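Local coordinates for putative fimbrium subunit Fim1C (Bacteroides uniformis, PDB 4K4K), which is probably a component of the fimbrial tip, part of the cell-surface filaments that mediate adhesion and biofilm formation, at residues M118-V123 with V133-T138. Residues are numbered along the deposited sequence; the frame is centred on the assembly and turned at random.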
loop_
_atom_site.group_PDB
_atom_site.type_symbol
_atom_site.label_atom_id
_atom_site.label_comp_id
_atom_site.label_asym_id
_atom_site.label_seq_id
_atom_site.Cartn_x
_atom_site.Cartn_y
_atom_site.Cartn_z
HETATM N N MSE A 118 -4.157 1.769 1.846
HETATM C CA MSE A 118 -4.113 3.201 1.552
HETATM C C MSE A 118 -5.242 3.893 2.290
HETATM O O MSE A 118 -6.318 3.303 2.466
HETATM C CB MSE A 118 -4.237 3.494 0.033
HETATM C CG MSE A 118 -3.189 2.755 -0.824
HETATM SE SE MSE A 118 -3.236 3.425 -2.642
HETATM C CE MSE A 118 -4.930 2.908 -3.199
ATOM N N GLY A 119 -5.001 5.135 2.679
ATOM C CA GLY A 119 -6.015 5.966 3.325
ATOM C C GLY A 119 -6.156 7.281 2.578
ATOM O O GLY A 119 -5.165 7.843 2.109
ATOM N N ALA A 120 -7.405 7.759 2.424
ATOM C CA ALA A 120 -7.659 9.052 1.771
ATOM C C ALA A 120 -7.645 10.141 2.833
ATOM O O ALA A 120 -8.265 9.956 3.871
ATOM C CB ALA A 120 -9.018 9.041 1.058
ATOM N N ALA A 121 -7.014 11.284 2.568
ATOM C CA ALA A 121 -7.047 12.416 3.502
ATOM C C ALA A 121 -8.489 12.838 3.721
ATOM O O ALA A 121 -9.305 12.785 2.788
ATOM C CB ALA A 121 -6.240 13.602 2.956
ATOM N N LYS A 122 -8.816 13.249 4.937
ATOM C CA LYS A 122 -10.177 13.678 5.215
ATOM C C LYS A 122 -10.563 14.882 4.319
ATOM O O LYS A 122 -9.776 15.829 4.175
ATOM C CB LYS A 122 -10.314 14.062 6.696
ATOM C CG LYS A 122 -11.769 14.430 7.059
ATOM C CD LYS A 122 -11.986 14.716 8.554
ATOM C CE LYS A 122 -12.009 13.460 9.402
ATOM N NZ LYS A 122 -12.249 13.784 10.838
ATOM N N VAL A 123 -11.752 14.811 3.708
ATOM C CA VAL A 123 -12.313 15.921 2.926
ATOM C C VAL A 123 -13.410 16.549 3.786
ATOM O O VAL A 123 -14.409 15.888 4.089
ATOM C CB VAL A 123 -12.815 15.472 1.530
ATOM C CG1 VAL A 123 -13.449 16.638 0.759
ATOM C CG2 VAL A 123 -11.682 14.831 0.739
ATOM N N VAL A 133 -16.635 14.798 -4.193
ATOM C CA VAL A 133 -15.531 14.577 -3.256
ATOM C C VAL A 133 -14.421 13.878 -4.021
ATOM O O VAL A 133 -14.629 12.770 -4.540
ATOM C CB VAL A 133 -15.950 13.773 -1.985
ATOM C CG1 VAL A 133 -14.743 13.447 -1.103
ATOM C CG2 VAL A 133 -17.028 14.507 -1.178
ATOM N N ALA A 134 -13.237 14.508 -4.067
ATOM C CA ALA A 134 -12.073 13.925 -4.718
ATOM C C ALA A 134 -11.168 13.366 -3.633
ATOM O O ALA A 134 -10.615 14.135 -2.841
ATOM C CB ALA A 134 -11.358 14.978 -5.551
ATOM N N PHE A 135 -11.128 12.034 -3.508
ATOM C CA PHE A 135 -10.305 11.374 -2.508
ATOM C C PHE A 135 -8.857 11.271 -2.992
ATOM O O PHE A 135 -8.610 10.800 -4.097
ATOM C CB PHE A 135 -10.860 9.977 -2.173
ATOM C CG PHE A 135 -12.188 10.008 -1.445
ATOM C CD1 PHE A 135 -12.255 10.337 -0.089
ATOM C CD2 PHE A 135 -13.369 9.702 -2.105
ATOM C CE1 PHE A 135 -13.479 10.316 0.600
ATOM C CE2 PHE A 135 -14.607 9.731 -1.425
ATOM C CZ PHE A 135 -14.642 10.005 -0.065
ATOM N N VAL A 136 -7.911 11.696 -2.174
ATOM C CA VAL A 136 -6.492 11.592 -2.514
ATOM C C VAL A 136 -5.918 10.531 -1.588
ATOM O O VAL A 136 -5.821 10.752 -0.386
ATOM C CB VAL A 136 -5.770 12.958 -2.395
ATOM C CG1 VAL A 136 -4.267 12.813 -2.639
ATOM C CG2 VAL A 136 -6.381 13.983 -3.352
ATOM N N PHE A 137 -5.583 9.377 -2.137
ATOM C CA PHE A 137 -5.085 8.253 -1.345
ATOM C C PHE A 137 -3.581 8.280 -1.187
ATOM O O PHE A 137 -2.856 8.615 -2.133
ATOM C CB PHE A 137 -5.490 6.927 -1.998
ATOM C CG PHE A 137 -6.952 6.563 -1.814
ATOM C CD1 PHE A 137 -7.366 5.841 -0.706
ATOM C CD2 PHE A 137 -7.910 6.958 -2.746
ATOM C CE1 PHE A 137 -8.717 5.494 -0.541
ATOM C CE2 PHE A 137 -9.268 6.644 -2.568
ATOM C CZ PHE A 137 -9.662 5.910 -1.464
ATOM N N THR A 138 -3.101 7.906 0.005
ATOM C CA THR A 138 -1.658 7.737 0.272
ATOM C C THR A 138 -1.438 6.343 0.823
ATOM O O THR A 138 -2.304 5.803 1.531
ATOM C CB THR A 138 -1.094 8.797 1.243
ATOM O OG1 THR A 138 -1.818 8.705 2.456
ATOM C CG2 THR A 138 -1.174 10.240 0.699
HETATM O O HOH W 1 -8.711 13.003 0.173
HETATM O O HOH W 2 -4.030 11.161 1.398
#
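F137 and A120 face each other as a non-hydrogen-bonded antiparallel pair, and they illustrate how a methyl group can pack against an aromatic face. A120 CB lies 4.0 Å from the centroid of the F137 ring, 13° off its normal, a CH-pi contact over the centre of one face. With CG anti to its carbonyl carbon (chi1 -75°), the F137 ring lies against A120 on the partner strand. The same methyl also meets F135 obliquely, A120 CB lying 3.7 Å from F135 CD1, so it touches two rings in directions roughly at right angles. Beside this pair G119 and T138 exchange two backbone hydrogen bonds, G119 N to T138 O at 3.0 Å and T138 N to G119 O at 2.9 Å. The segments belong to a beta hairpin, strands 118-126 and 132-150, in a fimbrillin-like protein; strand 84-90 pairs with the first arm, and W32 meets the F137 ring edge-to-face. A leucine in place of F137 would probably leave the A120 methyl without its flat aromatic surface and W32 without its ring partner. Past A121 N, which still bonds V136 O at 3.2 Å, strand 132-150 is interrupted round F135, and water 1 takes the place of a direct bond, donating to A121 O and accepting from V136 N. Farther along, direct contact resumes between side chains: V123 CG2 rests 3.8 Å from V133 CG1, the two valines lying alongside one another and pointing opposite ways.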